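Local structure of uracil-DNA glycosylase (Nitratifractor salsuginis, 5X3G) at residues G77-P82 with E177-H182; P84-A87 with I93-R96; R117-M122 with E157-S162. The protein is a member of the uracil-DNA glycosylase family, a compact single-chain alpha/beta protein built round a four-stranded parallel sheet. One frame throughout, in Å; residues are numbered along the deposited sequence.

Contacts 1 and 2 are polar, contact 3 apolar. Contact 1 lies at the surface and joins the loop after strand 73-77 to the start of helix 179-196 through one side-chain hydrogen bond. Contact 2, partly buried, folds a later part of that loop onto itself with a backbone hydrogen bond and a salt bridge. Contact 3 is buried between helices 114-126 and 152-161, where two phenylalanine rings meet. Tyr-81 ties the first two together, its ring packing on the backbone of Ile-93 and Asp-94. Ile-93 in turn reaches Phe-159 of contact 3. Contacts 1 and 3 do not touch and lie on opposite sides of the chain's centre.

Contact 1: residues G77-P82 with E177-H182; sequences GQDPYP and EESRRH
The carboxylate of Asp-79 is the flat group here, and Ser-179 approaches it at OD2, on the syn side and tilted 25° out of its plane. Asp-79 belongs to a loop after strand 73-77 whose sequence corresponds to the Gly-Gln-Asp-Pro-Tyr motif of family 1 uracil-DNA glycosylases; Ser-179 opens helix 179-196, directly after the N-cap position at Glu-178. The hydroxyl donates, with Ser-179 OG 3.0 Å from Asp-79 OD2. CG of Asp-79 stands between its own backbone N and carbonyl carbon (chi1 67°), which carries the carboxylate across to the helix start, while CA of Asp-79 and CA of Ser-179 are 7.4 Å apart. The touching surface is small, 67 Å² in all, and rests on this one pair. Around it, Asp-79 also packs on Phe-173, and Ser-179 OG has a weak hydrogen bond with the backbone O of Ser-175. One turn into the helix, His-182 is held by Tyr-42 and Thr-174, and the backbone N of His-182 bonds to Glu-178 O at 3.1 Å. Behind the hydroxyl, Ser-179 CB lies 3.5 Å from the same Asp-79 OD2.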
ATOM      1  N   GLY A  77       2.490   4.591   1.407  1.00 19.41           N
ATOM      2  CA  GLY A  77       1.489   5.631   1.450  1.00 23.99           C
ATOM      3  C   GLY A  77       1.632   6.409   2.747  1.00 26.46           C
ATOM      4  O   GLY A  77       2.460   6.083   3.598  1.00 25.87           O
ATOM      5  N   GLN A  78       0.817   7.453   2.881  1.00 37.36           N
ATOM      6  CA  GLN A  78       0.855   8.271   4.089  1.00 36.87           C
ATOM      7  C   GLN A  78       0.140   7.587   5.246  1.00 28.64           C
ATOM      8  O   GLN A  78       0.771   7.163   6.218  1.00 37.51           O
ATOM      9  CB  GLN A  78       0.239   9.648   3.830  1.00 38.40           C
ATOM     10  CG  GLN A  78       1.197  10.638   3.201  1.00 45.06           C
ATOM     11  CD  GLN A  78       2.228  11.140   4.194  1.00 52.99           C
ATOM     12  OE1 GLN A  78       3.286  10.536   4.370  1.00 58.09           O
ATOM     13  NE2 GLN A  78       1.917  12.248   4.858  1.00 61.36           N
ATOM     14  N   ASP A  79      -1.178   7.476   5.142  1.00 23.14           N
ATOM     15  CA  ASP A  79      -2.006   6.915   6.197  1.00 27.42           C
ATOM     16  C   ASP A  79      -3.307   6.445   5.560  1.00 37.53           C
ATOM     17  O   ASP A  79      -3.573   6.755   4.388  1.00 28.23           O
ATOM     18  CB  ASP A  79      -2.255   7.948   7.315  1.00 33.62           C
ATOM     19  CG  ASP A  79      -3.111   9.116   6.860  1.00 36.80           C
ATOM     20  OD1 ASP A  79      -3.067   9.458   5.660  1.00 40.76           O
ATOM     21  OD2 ASP A  79      -3.813   9.699   7.711  1.00 35.83           O
ATOM     22  N   PRO A  80      -4.124   5.668   6.281  1.00 22.06           N
ATOM     23  CA  PRO A  80      -5.338   5.113   5.670  1.00 25.98           C
ATOM     24  C   PRO A  80      -6.226   6.182   5.047  1.00 36.15           C
ATOM     25  O   PRO A  80      -6.197   7.353   5.434  1.00 34.53           O
ATOM     26  CB  PRO A  80      -6.038   4.424   6.844  1.00 24.85           C
ATOM     27  CG  PRO A  80      -4.935   4.033   7.741  1.00 24.58           C
ATOM     28  CD  PRO A  80      -3.906   5.119   7.634  1.00 28.45           C
ATOM     29  N   TYR A  81      -7.018   5.759   4.066  1.00 39.18           N
ATOM     30  CA  TYR A  81      -7.955   6.659   3.417  1.00 30.37           C
ATOM     31  C   TYR A  81      -8.974   7.174   4.435  1.00 25.51           C
ATOM     32  O   TYR A  81      -9.394   6.437   5.330  1.00 31.60           O
ATOM     33  CB  TYR A  81      -8.667   5.946   2.271  1.00 33.16           C
ATOM     34  CG  TYR A  81      -7.814   5.727   1.037  1.00 30.22           C
ATOM     35  CD1 TYR A  81      -7.328   6.802   0.305  1.00 27.81           C
ATOM     36  CD2 TYR A  81      -7.512   4.444   0.595  1.00 25.66           C
ATOM     37  CE1 TYR A  81      -6.557   6.607  -0.828  1.00 36.80           C
ATOM     38  CE2 TYR A  81      -6.740   4.241  -0.538  1.00 29.14           C
ATOM     39  CZ  TYR A  81      -6.266   5.324  -1.245  1.00 26.16           C
ATOM     40  OH  TYR A  81      -5.499   5.129  -2.370  1.00 37.28           O
ATOM     41  N   PRO A  82      -9.401   8.439   4.312  1.00 33.56           N
ATOM     42  CA  PRO A  82     -10.270   9.039   5.340  1.00 32.16           C
ATOM     43  C   PRO A  82     -11.678   8.462   5.388  1.00 42.99           C
ATOM     44  O   PRO A  82     -12.577   9.057   5.992  1.00 43.94           O
ATOM     45  CB  PRO A  82     -10.304  10.524   4.943  1.00 38.25           C
ATOM     46  CG  PRO A  82      -9.144  10.714   3.992  1.00 40.46           C
ATOM     47  CD  PRO A  82      -9.011   9.411   3.278  1.00 30.92           C
ATOM     48  N   GLU A 177      -7.403  15.936  10.903  1.00 53.33           N
ATOM     49  CA  GLU A 177      -6.620  16.853  11.719  1.00 53.88           C
ATOM     50  C   GLU A 177      -5.473  16.134  12.415  1.00 52.20           C
ATOM     51  O   GLU A 177      -4.366  16.674  12.524  1.00 59.15           O
ATOM     52  CB  GLU A 177      -7.524  17.531  12.750  1.00 50.90           C
ATOM     53  CG  GLU A 177      -8.713  18.333  12.195  1.00 54.44           C
ATOM     54  CD  GLU A 177      -9.735  17.488  11.455  1.00 50.46           C
ATOM     55  OE1 GLU A 177     -10.534  16.796  12.119  1.00 54.11           O
ATOM     56  OE2 GLU A 177      -9.746  17.526  10.207  1.00 51.99           O
ATOM     57  N   GLU A 178      -5.718  14.915  12.886  1.00 45.24           N
ATOM     58  CA  GLU A 178      -4.776  14.191  13.725  1.00 49.15           C
ATOM     59  C   GLU A 178      -3.794  13.340  12.929  1.00 49.30           C
ATOM     60  O   GLU A 178      -3.026  12.582  13.532  1.00 43.20           O
ATOM     61  CB  GLU A 178      -5.556  13.323  14.722  1.00 48.88           C
ATOM     62  CG  GLU A 178      -6.666  14.105  15.430  1.00 50.99           C
ATOM     63  CD  GLU A 178      -7.497  13.269  16.384  1.00 56.09           C
ATOM     64  OE1 GLU A 178      -8.078  12.255  15.946  1.00 49.49           O
ATOM     65  OE2 GLU A 178      -7.583  13.635  17.577  1.00 52.83           O
ATOM     66  N   SER A 179      -3.776  13.470  11.599  1.00 48.72           N
ATOM     67  CA  SER A 179      -2.955  12.589  10.773  1.00 43.63           C
ATOM     68  C   SER A 179      -1.466  12.831  10.991  1.00 44.78           C
ATOM     69  O   SER A 179      -0.685  11.877  11.094  1.00 42.26           O
ATOM     70  CB  SER A 179      -3.315  12.765   9.298  1.00 44.74           C
ATOM     71  OG  SER A 179      -4.614  12.268   9.024  1.00 45.44           O
ATOM     72  N   ARG A 180      -1.048  14.100  11.050  1.00 50.22           N
ATOM     73  CA  ARG A 180       0.363  14.400  11.284  1.00 40.78           C
ATOM     74  C   ARG A 180       0.842  13.792  12.596  1.00 42.19           C
ATOM     75  O   ARG A 180       1.921  13.183  12.656  1.00 45.99           O
ATOM     76  CB  ARG A 180       0.584  15.913  11.278  1.00 52.94           C
ATOM     77  N   ARG A 181       0.041  13.932  13.657  1.00 36.73           N
ATOM     78  CA  ARG A 181       0.398  13.350  14.946  1.00 38.86           C
ATOM     79  C   ARG A 181       0.529  11.835  14.856  1.00 38.65           C
ATOM     80  O   ARG A 181       1.441  11.251  15.453  1.00 37.65           O
ATOM     81  CB  ARG A 181      -0.642  13.732  15.999  1.00 38.35           C
ATOM     82  N   HIS A 182      -0.370  11.182  14.116  1.00 31.51           N
ATOM     83  CA  HIS A 182      -0.301   9.729  13.993  1.00 31.58           C
ATOM     84  C   HIS A 182       0.945   9.293  13.233  1.00 33.73           C
ATOM     85  O   HIS A 182       1.636   8.357  13.651  1.00 34.10           O
ATOM     86  CB  HIS A 182      -1.563   9.193  13.316  1.00 34.28           C
ATOM     87  CG  HIS A 182      -2.773   9.209  14.197  1.00 34.69           C
ATOM     88  ND1 HIS A 182      -2.851   8.481  15.365  1.00 33.83           N
ATOM     89  CD2 HIS A 182      -3.957   9.855  14.078  1.00 36.79           C
ATOM     90  CE1 HIS A 182      -4.028   8.684  15.930  1.00 33.47           C
ATOM     91  NE2 HIS A 182      -4.717   9.515  15.170  1.00 35.21           N
TER

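Contact 2: residues P84-A87 with I93-R96; sequences PESA and IDGR
Arg-96 and Glu-85 form a salt bridge across the loop, NH1 of Arg-96 lying 2.9 Å from OE2 of Glu-85. The oxygen sits at the guanidinium edge, close to its plane, but is itself approached on its anti side and somewhat off the carboxylate plane, the two flat groups being turned 75° apart. The guanidinium has a second carboxylate partner, since NH2 makes a salt bridge with Glu-109. Between the backbones, Gly-95 N donates to Ser-86 O at 2.7 Å, and the bond is nearly straight, with an N-H...O angle of 161°. Asp-94 OD1 accepts from Arg-96 N at 2.8 Å through its anti lone pair. This is an Asx turn, and it bends the chain at Gly-95 within the long connection between strands 73-77 and 101-102. Ser-86 OG also points at Asp-94 OD1, but the modelled separation of 2.4 Å is too short to be trusted in detail. Arg-83 reaches both side chains, through NE to Ser-86 OG and through NH2 to Asp-94 OD2. Having no side chain, Gly-95 lets the two backbones come together, its CA only 3.9 Å from that of Ser-86. Beyond these bonds, Glu-85 and Arg-96 run side by side and point the same way, CG of Glu-85 3.4 Å from CG of Arg-96. A chi1 of 67° and a bend at chi2 fold the Glu-85 chain back alongside Arg-96, which itself bends at chi3. Ile-93 leads its side chain away, onto Met-152 and Arg-156 of helix 152-161.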
ATOM      1  N   PRO A  84     -14.295   5.057   6.005  1.00 38.67           N
ATOM      2  CA  PRO A  84     -14.365   3.722   6.626  1.00 38.09           C
ATOM      3  C   PRO A  84     -14.380   2.581   5.624  1.00 34.19           C
ATOM      4  O   PRO A  84     -13.685   1.579   5.827  1.00 40.10           O
ATOM      5  CB  PRO A  84     -15.666   3.786   7.439  1.00 42.31           C
ATOM      6  CG  PRO A  84     -15.903   5.239   7.671  1.00 21.61           C
ATOM      7  CD  PRO A  84     -15.382   5.942   6.457  1.00 43.67           C
ATOM      8  N   GLU A  85     -15.143   2.708   4.539  1.00 40.27           N
ATOM      9  CA  GLU A  85     -15.195   1.649   3.542  1.00 42.19           C
ATOM     10  C   GLU A  85     -13.971   1.638   2.630  1.00 41.74           C
ATOM     11  O   GLU A  85     -13.744   0.642   1.935  1.00 40.10           O
ATOM     12  CB  GLU A  85     -16.473   1.773   2.705  1.00 47.63           C
ATOM     13  CG  GLU A  85     -16.545   3.000   1.806  1.00 46.78           C
ATOM     14  CD  GLU A  85     -16.956   4.275   2.526  1.00 50.45           C
ATOM     15  OE1 GLU A  85     -17.091   4.254   3.768  1.00 41.57           O
ATOM     16  OE2 GLU A  85     -17.150   5.304   1.842  1.00 58.26           O
ATOM     17  N   SER A  86     -13.174   2.709   2.629  1.00 39.62           N
ATOM     18  CA  SER A  86     -11.977   2.780   1.797  1.00 31.74           C
ATOM     19  C   SER A  86     -10.732   2.231   2.479  1.00 31.80           C
ATOM     20  O   SER A  86      -9.873   1.654   1.803  1.00 28.84           O
ATOM     21  CB  SER A  86     -11.699   4.225   1.380  1.00 25.68           C
ATOM     22  OG  SER A  86     -12.413   4.580   0.213  1.00 38.71           O
ATOM     23  N   ALA A  87     -10.598   2.416   3.790  1.00 28.24           N
ATOM     24  CA  ALA A  87      -9.403   2.007   4.519  1.00 32.56           C
ATOM     25  C   ALA A  87      -9.507   0.532   4.881  1.00 31.33           C
ATOM     26  O   ALA A  87     -10.387   0.140   5.655  1.00 30.47           O
ATOM     27  CB  ALA A  87      -9.217   2.856   5.774  1.00 26.82           C
ATOM     28  N   ILE A  93      -4.449   0.830  -2.003  1.00 26.87           N
ATOM     29  CA  ILE A  93      -5.651   0.074  -2.348  1.00 26.02           C
ATOM     30  C   ILE A  93      -6.856   0.710  -1.669  1.00 29.40           C
ATOM     31  O   ILE A  93      -6.962   0.712  -0.438  1.00 35.68           O
ATOM     32  CB  ILE A  93      -5.517  -1.401  -1.949  1.00 26.32           C
ATOM     33  CG1 ILE A  93      -4.259  -2.008  -2.563  1.00 26.82           C
ATOM     34  CG2 ILE A  93      -6.733  -2.179  -2.411  1.00 22.18           C
ATOM     35  CD1 ILE A  93      -4.236  -1.979  -4.077  1.00 28.57           C
ATOM     36  N   ASP A  94      -7.782   1.225  -2.472  1.00 27.66           N
ATOM     37  CA  ASP A  94      -8.983   1.872  -1.958  1.00 28.48           C
ATOM     38  C   ASP A  94     -10.104   0.845  -1.854  1.00 30.37           C
ATOM     39  O   ASP A  94     -10.561   0.308  -2.869  1.00 28.37           O
ATOM     40  CB  ASP A  94      -9.394   3.039  -2.857  1.00 27.86           C
ATOM     41  CG  ASP A  94     -10.462   3.916  -2.228  1.00 32.65           C
ATOM     42  OD1 ASP A  94     -11.427   3.374  -1.651  1.00 29.98           O
ATOM     43  OD2 ASP A  94     -10.340   5.156  -2.305  1.00 30.11           O
ATOM     44  N   GLY A  95     -10.564   0.596  -0.628  1.00 28.66           N
ATOM     45  CA  GLY A  95     -11.596  -0.392  -0.368  1.00 31.90           C
ATOM     46  C   GLY A  95     -12.960  -0.061  -0.942  1.00 30.19           C
ATOM     47  O   GLY A  95     -13.834  -0.934  -0.935  1.00 35.23           O
ATOM     48  N   ARG A  96     -13.174   1.170  -1.415  1.00 27.06           N
ATOM     49  CA  ARG A  96     -14.425   1.473  -2.106  1.00 31.30           C
ATOM     50  C   ARG A  96     -14.510   0.762  -3.446  1.00 35.83           C
ATOM     51  O   ARG A  96     -15.605   0.388  -3.881  1.00 33.97           O
ATOM     52  CB  ARG A  96     -14.580   2.977  -2.331  1.00 38.29           C
ATOM     53  CG  ARG A  96     -15.027   3.756  -1.121  1.00 44.93           C
ATOM     54  CD  ARG A  96     -15.309   5.206  -1.472  1.00 50.77           C
ATOM     55  NE  ARG A  96     -16.363   5.318  -2.476  1.00 51.64           N
ATOM     56  CZ  ARG A  96     -17.664   5.292  -2.204  1.00 46.82           C
ATOM     57  NH1 ARG A  96     -18.079   5.160  -0.952  1.00 54.17           N
ATOM     58  NH2 ARG A  96     -18.551   5.400  -3.183  1.00 57.44           N
TER

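Contact 3: residues R117-M122 with E157-S162; sequences RNFIKM and ENFERS
Phe-119 and Phe-159 reach toward each other from opposite directions and meet at their CZ atoms, CZ of Phe-119 lying 3.6 Å from CZ of Phe-159. CE2 of Phe-119 is almost as near that same CZ of Phe-159, at 3.7 Å, so the tight part of the contact is confined to a few ring atoms. The ring centroids are 5.7 Å apart and the planes inclined by 33°, an oblique pairing. With chi1 at -177°, CG of Phe-119 turned away from the backbone N, the ring extends from helix 114-126 toward helix 152-161. One face of that ring carries the CE methyl of Met-122, a selenomethionine in this model, set toward the rim; Phe-92 and Phe-246 add edge-to-face pairs. The loose side is that of Arg-161, which is exposed; its NH1 makes a weak hydrogen bond, 3.1 Å long, to OD1 of the buried Asn-158, whose ND2 binds the carbonyl of Leu-251 near the C-terminal end of the modelled chain. The inner side instead sets Phe-159 on Val-164 and Leu-166 of strand 164-168. Helices joined by aromatic side chains beside an outermost strand of a central parallel sheet are in keeping with the layered alpha/beta fold of uracil-DNA glycosylases.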
ATOM      1  N   ARG A 117      -7.082   5.522 -10.683  1.00 31.33           N
ATOM      2  CA  ARG A 117      -7.454   5.719 -12.080  1.00 31.62           C
ATOM      3  C   ARG A 117      -6.213   5.848 -12.957  1.00 24.66           C
ATOM      4  O   ARG A 117      -6.024   5.085 -13.918  1.00 27.66           O
ATOM      5  CB  ARG A 117      -8.342   6.962 -12.206  1.00 29.68           C
ATOM      6  CG  ARG A 117      -8.811   7.276 -13.620  1.00 36.51           C
ATOM      7  CD  ARG A 117      -9.717   8.509 -13.662  1.00 28.55           C
ATOM      8  NE  ARG A 117      -8.978   9.762 -13.514  1.00 31.79           N
ATOM      9  CZ  ARG A 117      -9.243  10.693 -12.601  1.00 29.56           C
ATOM     10  NH1 ARG A 117     -10.242  10.526 -11.744  1.00 41.58           N
ATOM     11  NH2 ARG A 117      -8.516  11.799 -12.551  1.00 37.35           N
ATOM     12  N   ASN A 118      -5.334   6.791 -12.612  1.00 21.62           N
ATOM     13  CA  ASN A 118      -4.158   7.027 -13.441  1.00 26.10           C
ATOM     14  C   ASN A 118      -3.179   5.862 -13.382  1.00 23.35           C
ATOM     15  O   ASN A 118      -2.519   5.563 -14.384  1.00 23.78           O
ATOM     16  CB  ASN A 118      -3.478   8.330 -13.026  1.00 29.99           C
ATOM     17  CG  ASN A 118      -4.321   9.552 -13.343  1.00 31.79           C
ATOM     18  OD1 ASN A 118      -5.067   9.567 -14.323  1.00 33.75           O
ATOM     19  ND2 ASN A 118      -4.204  10.586 -12.516  1.00 23.73           N
ATOM     20  N   PHE A 119      -3.076   5.184 -12.235  1.00 25.47           N
ATOM     21  CA  PHE A 119      -2.188   4.029 -12.141  1.00 19.06           C
ATOM     22  C   PHE A 119      -2.672   2.893 -13.028  1.00 23.37           C
ATOM     23  O   PHE A 119      -1.866   2.207 -13.665  1.00 21.30           O
ATOM     24  CB  PHE A 119      -2.075   3.556 -10.689  1.00 25.57           C
ATOM     25  CG  PHE A 119      -1.125   2.402 -10.501  1.00 24.75           C
ATOM     26  CD1 PHE A 119       0.210   2.637 -10.224  1.00 25.16           C
ATOM     27  CD2 PHE A 119      -1.558   1.089 -10.596  1.00 17.91           C
ATOM     28  CE1 PHE A 119       1.095   1.585 -10.053  1.00 20.65           C
ATOM     29  CE2 PHE A 119      -0.674   0.036 -10.425  1.00 24.04           C
ATOM     30  CZ  PHE A 119       0.652   0.287 -10.153  1.00 27.19           C
ATOM     31  N   ILE A 120      -3.987   2.677 -13.077  1.00 25.13           N
ATOM     32  CA  ILE A 120      -4.534   1.597 -13.890  1.00 19.99           C
ATOM     33  C   ILE A 120      -4.388   1.915 -15.372  1.00 28.42           C
ATOM     34  O   ILE A 120      -4.036   1.040 -16.175  1.00 21.91           O
ATOM     35  CB  ILE A 120      -6.000   1.332 -13.503  1.00 20.00           C
ATOM     36  CG1 ILE A 120      -6.080   0.698 -12.110  1.00 19.88           C
ATOM     37  CG2 ILE A 120      -6.670   0.452 -14.545  1.00 15.72           C
ATOM     38  CD1 ILE A 120      -7.488   0.621 -11.564  1.00 25.94           C
ATOM     39  N   LYS A 121      -4.647   3.167 -15.763  1.00 22.03           N
ATOM     40  CA  LYS A 121      -4.366   3.557 -17.143  1.00 27.24           C
ATOM     41  C   LYS A 121      -2.889   3.370 -17.480  1.00 26.26           C
ATOM     42  O   LYS A 121      -2.548   2.891 -18.569  1.00 31.30           O
ATOM     43  CB  LYS A 121      -4.790   5.005 -17.383  1.00 22.73           C
ATOM     44  CG  LYS A 121      -6.289   5.225 -17.406  1.00 24.02           C
ATOM     45  CD  LYS A 121      -6.607   6.688 -17.664  1.00 34.41           C
ATOM     46  CE  LYS A 121      -8.094   6.957 -17.576  1.00 26.98           C
ATOM     47  NZ  LYS A 121      -8.394   8.388 -17.865  1.00 31.55           N
HETATM   48  N   MSE A 122      -2.001   3.752 -16.562  1.00 29.35           N
HETATM   49  CA  MSE A 122      -0.553   3.586 -16.720  1.00 23.78           C
HETATM   50  C   MSE A 122      -0.213   2.121 -16.972  1.00 26.52           C
HETATM   51  O   MSE A 122       0.568   1.809 -17.868  1.00 27.40           O
HETATM   52  CB  MSE A 122       0.195   4.108 -15.474  1.00 25.45           C
HETATM   53  CG  MSE A 122       1.737   3.985 -15.506  1.00 29.02           C
HETATM   54 SE   MSE A 122       2.439   2.171 -15.224  1.00 33.81          SE
HETATM   55  CE  MSE A 122       1.857   1.885 -13.386  1.00 24.36           C
ATOM     56  N   GLU A 157      -3.874  -8.519  -4.813  1.00 20.37           N
ATOM     57  CA  GLU A 157      -3.234  -9.831  -4.814  1.00 33.24           C
ATOM     58  C   GLU A 157      -2.058  -9.876  -5.779  1.00 28.84           C
ATOM     59  O   GLU A 157      -1.049 -10.532  -5.505  1.00 32.51           O
ATOM     60  CB  GLU A 157      -4.255 -10.911  -5.173  1.00 31.54           C
ATOM     61  CG  GLU A 157      -5.292 -11.176  -4.097  1.00 30.62           C
ATOM     62  CD  GLU A 157      -6.388 -12.113  -4.567  1.00 39.52           C
ATOM     63  OE1 GLU A 157      -6.594 -12.228  -5.794  1.00 36.20           O
ATOM     64  OE2 GLU A 157      -7.045 -12.737  -3.708  1.00 40.88           O
ATOM     65  N   ASN A 158      -2.169  -9.187  -6.917  1.00 23.27           N
ATOM     66  CA  ASN A 158      -1.068  -9.165  -7.874  1.00 23.66           C
ATOM     67  C   ASN A 158       0.093  -8.313  -7.375  1.00 27.30           C
ATOM     68  O   ASN A 158       1.254  -8.635  -7.652  1.00 24.20           O
ATOM     69  CB  ASN A 158      -1.551  -8.658  -9.233  1.00 19.72           C
ATOM     70  CG  ASN A 158      -2.408  -9.671  -9.964  1.00 31.81           C
ATOM     71  OD1 ASN A 158      -2.469 -10.845  -9.588  1.00 30.32           O
ATOM     72  ND2 ASN A 158      -3.062  -9.226 -11.029  1.00 28.92           N
ATOM     73  N   PHE A 159      -0.193  -7.216  -6.667  1.00 26.08           N
ATOM     74  CA  PHE A 159       0.865  -6.510  -5.951  1.00 23.21           C
ATOM     75  C   PHE A 159       1.631  -7.469  -5.052  1.00 27.69           C
ATOM     76  O   PHE A 159       2.867  -7.488  -5.046  1.00 22.05           O
ATOM     77  CB  PHE A 159       0.288  -5.370  -5.111  1.00 24.83           C
ATOM     78  CG  PHE A 159       0.180  -4.064  -5.836  1.00 23.79           C
ATOM     79  CD1 PHE A 159       1.314  -3.399  -6.273  1.00 18.20           C
ATOM     80  CD2 PHE A 159      -1.056  -3.477  -6.040  1.00 19.66           C
ATOM     81  CE1 PHE A 159       1.212  -2.187  -6.926  1.00 26.57           C
ATOM     82  CE2 PHE A 159      -1.165  -2.267  -6.690  1.00 20.09           C
ATOM     83  CZ  PHE A 159      -0.028  -1.618  -7.134  1.00 22.88           C
ATOM     84  N   GLU A 160       0.899  -8.277  -4.279  1.00 23.53           N
ATOM     85  CA  GLU A 160       1.569  -9.184  -3.352  1.00 29.54           C
ATOM     86  C   GLU A 160       2.317 -10.297  -4.081  1.00 25.81           C
ATOM     87  O   GLU A 160       3.388 -10.718  -3.628  1.00 31.38           O
ATOM     88  CB  GLU A 160       0.558  -9.754  -2.361  1.00 27.42           C
ATOM     89  CG  GLU A 160       0.010  -8.690  -1.419  1.00 29.60           C
ATOM     90  CD  GLU A 160      -1.018  -9.222  -0.446  1.00 35.71           C
ATOM     91  OE1 GLU A 160      -1.883 -10.014  -0.872  1.00 36.23           O
ATOM     92  OE2 GLU A 160      -0.960  -8.842   0.744  1.00 31.73           O
ATOM     93  N   ARG A 161       1.784 -10.777  -5.210  1.00 23.42           N
ATOM     94  CA  ARG A 161       2.507 -11.760  -6.012  1.00 30.43           C
ATOM     95  C   ARG A 161       3.851 -11.219  -6.471  1.00 31.19           C
ATOM     96  O   ARG A 161       4.826 -11.974  -6.567  1.00 25.09           O
ATOM     97  CB  ARG A 161       1.679 -12.179  -7.229  1.00 33.78           C
ATOM     98  CG  ARG A 161       0.530 -13.127  -6.943  1.00 37.63           C
ATOM     99  CD  ARG A 161      -0.079 -13.608  -8.250  1.00 46.39           C
ATOM    100  NE  ARG A 161      -1.030 -14.700  -8.070  1.00 49.98           N
ATOM    101  CZ  ARG A 161      -2.328 -14.530  -7.845  1.00 58.88           C
ATOM    102  NH1 ARG A 161      -2.829 -13.306  -7.764  1.00 43.02           N
ATOM    103  NH2 ARG A 161      -3.123 -15.581  -7.701  1.00 43.06           N
ATOM    104  N   SER A 162       3.919  -9.921  -6.758  1.00 26.83           N
ATOM    105  CA  SER A 162       5.155  -9.271  -7.160  1.00 23.62           C
ATOM    106  C   SER A 162       6.017  -8.865  -5.972  1.00 26.34           C
ATOM    107  O   SER A 162       7.036  -8.195  -6.165  1.00 28.11           O
ATOM    108  CB  SER A 162       4.840  -8.050  -8.027  1.00 25.21           C
ATOM    109  OG  SER A 162       4.193  -8.447  -9.227  1.00 31.69           O
TER